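Local coordinates for lipoprotein (PDB 3U6G) that is of unknown function but folds as an immunoglobulin-like beta sandwich and belongs to a lipoprotein family related to calcium-binding PLAT/LH2 and C2 domains, at residues D4-I9 and G94-K99; M72-S77 and E117-S122. All blocks are in the same frame, centred on the assembly; numbering follows the deposited sequence. Where two conformers were deposited one is given.

Contact 1: D4-I9 and G94-K99; sequences DFQTGI and GYIDDK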
ATOM      1  N   ASP A   4      14.185 -12.248  -4.704  1.00 35.03           N
ATOM      2  CA  ASP A   4      12.816 -12.379  -4.188  1.00 34.52           C
ATOM      3  C   ASP A   4      11.768 -11.757  -5.109  1.00 26.13           C
ATOM      4  O   ASP A   4      10.553 -11.841  -4.827  1.00 27.00           O
ATOM      5  CB  ASP A   4      12.696 -11.714  -2.810  1.00 31.55           C
ATOM      6  CG  ASP A   4      13.607 -12.341  -1.776  1.00 40.11           C
ATOM      7  OD1 ASP A   4      13.919 -13.544  -1.917  1.00 43.98           O
ATOM      8  OD2 ASP A   4      13.998 -11.629  -0.819  1.00 44.75           O
ATOM      9  N   PHE A   5      12.230 -11.123  -6.189  1.00 26.65           N
ATOM     10  CA  PHE A   5      11.353 -10.456  -7.131  1.00 23.62           C
ATOM     11  C   PHE A   5      11.454 -11.113  -8.507  1.00 24.81           C
ATOM     12  O   PHE A   5      12.523 -11.580  -8.925  1.00 30.76           O
ATOM     13  CB  PHE A   5      11.703  -8.966  -7.210  1.00 21.58           C
ATOM     14  CG  PHE A   5      11.679  -8.273  -5.884  1.00 21.75           C
ATOM     15  CD1 PHE A   5      12.821  -8.205  -5.101  1.00 24.93           C
ATOM     16  CD2 PHE A   5      10.520  -7.695  -5.409  1.00 20.83           C
ATOM     17  CE1 PHE A   5      12.803  -7.564  -3.873  1.00 23.95           C
ATOM     18  CE2 PHE A   5      10.483  -7.067  -4.190  1.00 22.27           C
ATOM     19  CZ  PHE A   5      11.639  -6.995  -3.414  1.00 25.47           C
ATOM     20  N   GLN A   6      10.322 -11.181  -9.187  1.00 22.27           N
ATOM     21  CA  GLN A   6      10.245 -11.720 -10.524  1.00 24.53           C
ATOM     22  C   GLN A   6       9.497 -10.715 -11.386  1.00 20.41           C
ATOM     23  O   GLN A   6       8.488 -10.167 -10.960  1.00 19.52           O
ATOM     24  CB  GLN A   6       9.487 -13.042 -10.481  1.00 24.31           C
ATOM     25  CG  GLN A   6       9.369 -13.764 -11.810  1.00 31.94           C
ATOM     26  CD  GLN A   6       8.828 -15.185 -11.658  1.00 36.16           C
ATOM     27  OE1 GLN A   6       8.655 -15.698 -10.542  1.00 44.65           O
ATOM     28  NE2 GLN A   6       8.563 -15.825 -12.783  1.00 44.33           N
ATOM     29  N   THR A   7      10.006 -10.477 -12.583  0.50 20.62           N
ATOM     30  CA  THR A   7       9.350  -9.605 -13.527  0.50 18.83           C
ATOM     31  C   THR A   7       8.289 -10.420 -14.268  0.50 18.28           C
ATOM     32  O   THR A   7       8.510 -11.585 -14.603  0.50 18.27           O
ATOM     33  CB  THR A   7      10.380  -8.981 -14.465  0.50 21.17           C
ATOM     34  OG1 THR A   7      11.295  -8.185 -13.688  0.50 16.53           O
ATOM     35  CG2 THR A   7       9.701  -8.120 -15.510  0.50 14.34           C
ATOM     36  N   GLY A   8       7.114  -9.825 -14.453  1.00 17.29           N
ATOM     37  CA  GLY A   8       6.023 -10.476 -15.153  1.00 16.48           C
ATOM     38  C   GLY A   8       4.727  -9.760 -14.880  1.00 13.98           C
ATOM     39  O   GLY A   8       4.734  -8.628 -14.406  1.00 15.67           O
ATOM     40  N   ILE A   9       3.612 -10.411 -15.190  1.00 15.20           N
ATOM     41  CA  ILE A   9       2.307  -9.847 -14.872  0.50 16.01           C
ATOM     42  C   ILE A   9       1.980 -10.201 -13.420  1.00 15.24           C
ATOM     43  O   ILE A   9       1.781 -11.364 -13.076  1.00 16.01           O
ATOM     44  CB  ILE A   9       1.198 -10.315 -15.839  0.50 15.90           C
ATOM     45  CG1 ILE A   9       1.479  -9.818 -17.264  0.50 15.02           C
ATOM     46  CG2 ILE A   9      -0.163  -9.796 -15.375  0.50 16.88           C
ATOM     47  CD1 ILE A   9       0.487 -10.343 -18.306  0.50 17.49           C
ATOM     48  N   GLY A  94      -2.089 -13.217  -4.300  1.00 15.06           N
ATOM     49  CA  GLY A  94      -1.105 -12.565  -5.153  1.00 14.38           C
ATOM     50  C   GLY A  94      -0.501 -13.563  -6.126  1.00 12.88           C
ATOM     51  O   GLY A  94      -0.137 -14.675  -5.732  1.00 15.36           O
ATOM     52  N   TYR A  95      -0.391 -13.149  -7.388  1.00 13.31           N
ATOM     53  CA  TYR A  95       0.119 -13.988  -8.468  1.00 13.27           C
ATOM     54  C   TYR A  95       1.205 -13.280  -9.252  1.00 13.17           C
ATOM     55  O   TYR A  95       1.218 -12.052  -9.356  1.00 14.16           O
ATOM     56  CB  TYR A  95      -0.970 -14.338  -9.487  1.00 13.79           C
ATOM     57  CG  TYR A  95      -2.289 -14.811  -8.948  1.00 14.32           C
ATOM     58  CD1 TYR A  95      -3.200 -13.908  -8.438  1.00 13.90           C
ATOM     59  CD2 TYR A  95      -2.648 -16.165  -9.001  1.00 14.41           C
ATOM     60  CE1 TYR A  95      -4.419 -14.317  -7.968  1.00 14.79           C
ATOM     61  CE2 TYR A  95      -3.888 -16.581  -8.531  1.00 15.64           C
ATOM     62  CZ  TYR A  95      -4.766 -15.646  -8.005  1.00 14.63           C
ATOM     63  OH  TYR A  95      -6.015 -15.996  -7.522  1.00 17.04           O
ATOM     64  N   ILE A  96       2.088 -14.072  -9.847  1.00 13.31           N
ATOM     65  CA  ILE A  96       2.941 -13.617 -10.922  1.00 14.31           C
ATOM     66  C   ILE A  96       2.788 -14.599 -12.083  1.00 15.05           C
ATOM     67  O   ILE A  96       3.013 -15.811 -11.923  1.00 16.47           O
ATOM     68  CB  ILE A  96       4.438 -13.535 -10.508  1.00 15.78           C
ATOM     69  CG1 ILE A  96       4.610 -12.668  -9.261  1.00 16.15           C
ATOM     70  CG2 ILE A  96       5.306 -12.982 -11.658  1.00 17.46           C
ATOM     71  CD1 ILE A  96       6.032 -12.608  -8.760  1.00 17.06           C
ATOM     72  N   ASP A  97       2.381 -14.088 -13.242  1.00 15.44           N
ATOM     73  CA  ASP A  97       2.140 -14.926 -14.430  1.00 16.93           C
ATOM     74  C   ASP A  97       1.285 -16.151 -14.086  1.00 16.81           C
ATOM     75  O   ASP A  97       1.606 -17.276 -14.472  1.00 18.55           O
ATOM     76  CB  ASP A  97       3.459 -15.367 -15.058  1.00 17.94           C
ATOM     77  CG  ASP A  97       4.273 -14.203 -15.587  1.00 19.10           C
ATOM     78  OD1 ASP A  97       3.688 -13.186 -16.026  1.00 19.98           O
ATOM     79  OD2 ASP A  97       5.511 -14.326 -15.576  1.00 25.19           O
ATOM     80  N   ASP A  98       0.193 -15.905 -13.363  1.00 16.76           N
ATOM     81  CA  ASP A  98      -0.818 -16.920 -13.001  1.00 15.76           C
ATOM     82  C   ASP A  98      -0.402 -17.924 -11.939  1.00 15.96           C
ATOM     83  O   ASP A  98      -1.221 -18.737 -11.529  1.00 17.41           O
ATOM     84  CB  ASP A  98      -1.342 -17.695 -14.221  1.00 19.29           C
ATOM     85  CG  ASP A  98      -1.909 -16.789 -15.315  1.00 22.58           C
ATOM     86  OD1 ASP A  98      -2.665 -15.850 -14.999  1.00 24.91           O
ATOM     87  OD2 ASP A  98      -1.622 -17.046 -16.504  1.00 29.20           O
ATOM     88  N   LYS A  99       0.836 -17.845 -11.460  1.00 15.07           N
ATOM     89  CA  LYS A  99       1.273 -18.665 -10.344  1.00 15.98           C
ATOM     90  C   LYS A  99       0.992 -17.919  -9.038  1.00 14.31           C
ATOM     91  O   LYS A  99       1.349 -16.750  -8.899  1.00 15.84           O
ATOM     92  CB  LYS A  99       2.762 -18.962 -10.445  1.00 17.48           C
ATOM     93  CG  LYS A  99       3.301 -19.825  -9.316  1.00 22.49           C
ATOM     94  CD  LYS A  99       4.780 -20.128  -9.497  1.00 26.42           C
ATOM     95  CE  LYS A  99       5.345 -20.961  -8.351  1.00 32.82           C
ATOM     96  NZ  LYS A  99       6.759 -21.361  -8.617  1.00 41.44           N
TER
HETATM   97  O   HOH W   1       7.590 -13.255 -16.657  1.00 30.95           O
HETATM   98  O   HOH W   2      -0.597 -13.105 -12.914  1.00 18.57           O

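Contact 2: M72-S77 and E117-S122; sequences MTCAGS and ETFSVS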
HETATM    1  N   MSE A  72       4.118  -5.995  -6.560  1.00 13.96           N
HETATM    2  CA  MSE A  72       2.773  -5.474  -6.416  1.00 13.07           C
HETATM    3  C   MSE A  72       2.342  -5.724  -4.975  1.00 13.17           C
HETATM    4  O   MSE A  72       2.700  -6.737  -4.389  1.00 16.18           O
HETATM    5  CB  MSE A  72       1.796  -6.127  -7.413  1.00 16.86           C
HETATM    6  CG  MSE A  72       0.389  -5.380  -7.694  1.00 22.03           C
HETATM    7 SE   MSE A  72      -0.656  -6.488  -8.706  0.75 19.63          SE
HETATM    8  CE  MSE A  72      -1.875  -5.123  -9.295  1.00 25.68           C
ATOM      9  N   THR A  73       1.613  -4.767  -4.419  1.00 13.69           N
ATOM     10  CA  THR A  73       1.161  -4.777  -3.020  0.50 15.25           C
ATOM     11  C   THR A  73      -0.301  -4.419  -2.907  1.00 14.68           C
ATOM     12  O   THR A  73      -0.797  -3.616  -3.703  1.00 15.92           O
ATOM     13  CB  THR A  73       1.879  -3.686  -2.204  0.50 16.57           C
ATOM     14  OG1 THR A  73       1.699  -2.399  -2.831  0.50 19.42           O
ATOM     15  CG2 THR A  73       3.342  -3.992  -2.096  0.50 18.55           C
ATOM     16  N   CYS A  74      -0.977  -4.971  -1.903  1.00 15.11           N
ATOM     17  CA  CYS A  74      -2.343  -4.630  -1.580  1.00 15.45           C
ATOM     18  C   CYS A  74      -2.405  -4.473  -0.072  1.00 16.69           C
ATOM     19  O   CYS A  74      -2.064  -5.412   0.666  1.00 18.71           O
ATOM     20  CB  CYS A  74      -3.295  -5.744  -2.032  1.00 18.66           C
ATOM     21  SG  CYS A  74      -5.029  -5.488  -1.559  1.00 19.40           S
ATOM     22  N   ALA A  75      -2.797  -3.280   0.363  1.00 15.49           N
ATOM     23  CA  ALA A  75      -3.040  -2.979   1.777  1.00 17.20           C
ATOM     24  C   ALA A  75      -4.507  -2.697   1.975  1.00 17.73           C
ATOM     25  O   ALA A  75      -5.125  -1.977   1.207  1.00 20.90           O
ATOM     26  CB  ALA A  75      -2.205  -1.775   2.242  1.00 21.39           C
ATOM     27  N   GLY A  76      -5.082  -3.270   3.017  1.00 19.39           N
ATOM     28  CA  GLY A  76      -6.498  -3.113   3.241  1.00 22.03           C
ATOM     29  C   GLY A  76      -6.884  -2.808   4.669  1.00 19.27           C
ATOM     30  O   GLY A  76      -6.133  -3.053   5.605  1.00 18.18           O
ATOM     31  N   SER A  77      -8.084  -2.256   4.796  1.00 18.99           N
ATOM     32  CA  SER A  77      -8.683  -2.087   6.110  0.50 17.18           C
ATOM     33  C   SER A  77     -10.083  -2.641   6.098  1.00 19.47           C
ATOM     34  O   SER A  77     -10.801  -2.599   5.094  1.00 17.64           O
ATOM     35  CB  SER A  77      -8.716  -0.626   6.556  0.50 18.18           C
ATOM     36  OG  SER A  77      -9.628   0.101   5.770  0.50 19.07           O
ATOM     37  N   GLU A 117      -9.418  -3.448  11.561  1.00 18.94           N
ATOM     38  CA  GLU A 117      -8.315  -4.352  11.321  1.00 20.33           C
ATOM     39  C   GLU A 117      -7.685  -4.001   9.989  1.00 19.69           C
ATOM     40  O   GLU A 117      -8.332  -3.410   9.134  1.00 21.13           O
ATOM     41  CB  GLU A 117      -8.801  -5.796  11.302  1.00 21.48           C
ATOM     42  CG  GLU A 117      -9.514  -6.216  12.584  1.00 24.64           C
ATOM     43  CD  GLU A 117      -8.584  -6.366  13.776  1.00 28.37           C
ATOM     44  OE1 GLU A 117      -7.355  -6.470  13.583  1.00 35.25           O
ATOM     45  OE2 GLU A 117      -9.093  -6.422  14.914  1.00 34.16           O
ATOM     46  N   THR A 118      -6.420  -4.359   9.825  1.00 18.35           N
ATOM     47  CA  THR A 118      -5.716  -4.078   8.580  1.00 17.30           C
ATOM     48  C   THR A 118      -4.985  -5.322   8.101  1.00 18.71           C
ATOM     49  O   THR A 118      -4.734  -6.255   8.872  1.00 20.59           O
ATOM     50  CB  THR A 118      -4.728  -2.894   8.752  1.00 21.63           C
ATOM     51  OG1 THR A 118      -3.679  -3.236   9.678  1.00 24.22           O
ATOM     52  CG2 THR A 118      -5.462  -1.645   9.219  1.00 22.12           C
ATOM     53  N   PHE A 119      -4.628  -5.318   6.825  1.00 20.82           N
ATOM     54  CA  PHE A 119      -3.892  -6.420   6.259  1.00 21.15           C
ATOM     55  C   PHE A 119      -3.042  -5.935   5.117  1.00 22.11           C
ATOM     56  O   PHE A 119      -3.285  -4.847   4.559  1.00 19.68           O
ATOM     57  CB  PHE A 119      -4.844  -7.527   5.805  1.00 23.68           C
ATOM     58  CG  PHE A 119      -5.828  -7.114   4.724  1.00 23.17           C
ATOM     59  CD1 PHE A 119      -5.433  -7.028   3.393  1.00 25.01           C
ATOM     60  CD2 PHE A 119      -7.163  -6.864   5.037  1.00 26.29           C
ATOM     61  CE1 PHE A 119      -6.344  -6.660   2.400  1.00 24.70           C
ATOM     62  CE2 PHE A 119      -8.074  -6.502   4.055  1.00 29.19           C
ATOM     63  CZ  PHE A 119      -7.667  -6.398   2.732  1.00 27.61           C
ATOM     64  N   SER A 120      -2.049  -6.746   4.771  1.00 20.52           N
ATOM     65  CA  SER A 120      -1.198  -6.451   3.633  1.00 19.89           C
ATOM     66  C   SER A 120      -0.717  -7.742   3.013  1.00 19.61           C
ATOM     67  O   SER A 120      -0.421  -8.698   3.719  1.00 24.08           O
ATOM     68  CB  SER A 120       0.012  -5.600   4.053  1.00 27.76           C
ATOM     69  OG  SER A 120       0.759  -5.155   2.931  1.00 39.59           O
ATOM     70  N   VAL A 121      -0.662  -7.760   1.691  1.00 20.11           N
ATOM     71  CA  VAL A 121      -0.031  -8.856   0.971  1.00 21.04           C
ATOM     72  C   VAL A 121       0.663  -8.321  -0.261  1.00 19.02           C
ATOM     73  O   VAL A 121       0.235  -7.335  -0.855  1.00 20.79           O
ATOM     74  CB  VAL A 121      -1.041  -9.966   0.607  1.00 23.32           C
ATOM     75  CG1 VAL A 121      -2.041  -9.489  -0.383  1.00 26.53           C
ATOM     76  CG2 VAL A 121      -0.309 -11.233   0.111  1.00 27.81           C
ATOM     77  N   SER A 122       1.754  -8.971  -0.639  1.00 17.81           N
ATOM     78  CA  SER A 122       2.471  -8.576  -1.831  1.00 16.88           C
ATOM     79  C   SER A 122       2.883  -9.792  -2.631  1.00 15.78           C
ATOM     80  O   SER A 122       2.706 -10.942  -2.193  1.00 18.26           O
ATOM     81  CB  SER A 122       3.711  -7.772  -1.446  1.00 19.93           C
ATOM     82  OG  SER A 122       4.731  -8.633  -0.991  1.00 21.88           O
TER

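Contact 1: D4-I9 and G94-K99
The carboxylate of Asp97 is approached obliquely by the backbone of Gly8 and Ile9, from one side of its plane and beyond the oxygens. Ile9 N donates a hydrogen bond to Asp97 OD1 at 2.9 Å, a nearly straight bond (164° at the hydrogen) that arrives from above the carboxylate plane, 41° out of it. Gly8 CA is on the same side of the plane, 3.7 Å from Asp97 OD1. The structure built here is a two-residue beta hairpin, whose type I' turn runs from Ile96 to Lys99 and joins strands 87-96 and 99-109. Asp97 and Asp98 adopt the left-handed backbone conformation that this turn needs and that aspartate tolerates fairly well. With CG beside its own backbone N, Asp97 can offer OD1 to Ile9 N while its backbone N bonds Ile9 O at 2.8 Å, so one residue is gripped twice by another. The other oxygen, OD2, is linked to Thr7 O through a water that donates to both.

Glycine suits position 8: its fully extended backbone (phi 164°) is one other residues seldom take, and, lacking a side chain, it lets the Asp97 carboxylate come up to the chain. The backbone of Gly8 is also bonded to Ala69, which ties the incoming chain to the loop before strand 71-80.

Beside this polar junction Ile96 supplies the buried, greasy part. Its CD1 lies 3.9 Å from Gln6 CB, and its CG2 faces the middle of the Gln6 chain, whose extended methylenes screen it although Gln6 itself is exposed. His10 and Thr123 also touch Ile96. Ile9 O has further company in Ile96 CA, a C-H...O contact of 3.3 Å, and in a second water, which donates to Ile9 O and accepts from Asp98 N at 2.9 Å.

Contact 2: M72-S77 and E117-S122
Met72, a selenomethionine here, lies near the beginning of strand 71-80, antiparallel to 115-122 in the beta sandwich; its carbonyl O lies against Ser122 CB at 3.3 Å while its side chain runs off to Ile12 and Ile29. Thr73 sits opposite Ser122 in a non-hydrogen-bonded pair, its methyl CG2 alongside Ser122 CB, and its OG1 turns to Gly30 O on the other neighbouring strand. Cys74 makes a hydrogen-bonded pair with Val121: N to Val121 O and Val121 N back to Cys74 O, both 2.9 Å, with the donors almost in line with the carbonyls. Its SG comes to the edge of the Phe119 ring, 4.3 Å from CE1. Ala75 pairs with Ser120, small facing small. Gly76 N bonds Phe119 O at 2.8 Å and Phe119 N bonds Gly76 O at 3.0 Å, here with donors tilted from the carbonyl planes. The Phe119 ring folds across the strand, because chi1 of 61° sets CG between the backbone N and carbonyl carbon. Gly76 CA rests over the ring face, 3.7 Å from its centroid, a CH-pi contact; glycine, without a side chain, leaves its place to the ring. Further along, Ser77 and Thr118 form a non-hydrogen-bonded pair.

The two faces differ in chemistry. Cys74 packs on Ile12, Ile14, Val27 and Ile29, Phe119 and Val121 on Val92, whereas Thr73 and Ala75 meet Ala75 and Thr73 of the second subunit, consistent with short side chains letting the two sheets pack face to face.

Overall arrangement
Contact 1 and contact 2 alternate along the chain, 4-9 and 72-77 being followed by 94-99 and 117-122, and both reach the same antiparallel sheet. Their centres are about 17 Å apart and their nearest atoms about 5 Å, so they do not touch. Contact 2 lies about 6 Å from the centre of the chain, contact 1 about 15 Å. They share neighbours: His10 touches both Ile96 and Met72, Thr123 is touched by Ile96 and hydrogen-bonds the backbone of Met72, and Asn102 bonds Gly94 and Ser122. Neither contact contains a metal or ligand; contact 1 joins the N-terminal loop to a hairpin turn, and contact 2 joins two neighbouring strands that have a buried face and a face packed on the second subunit.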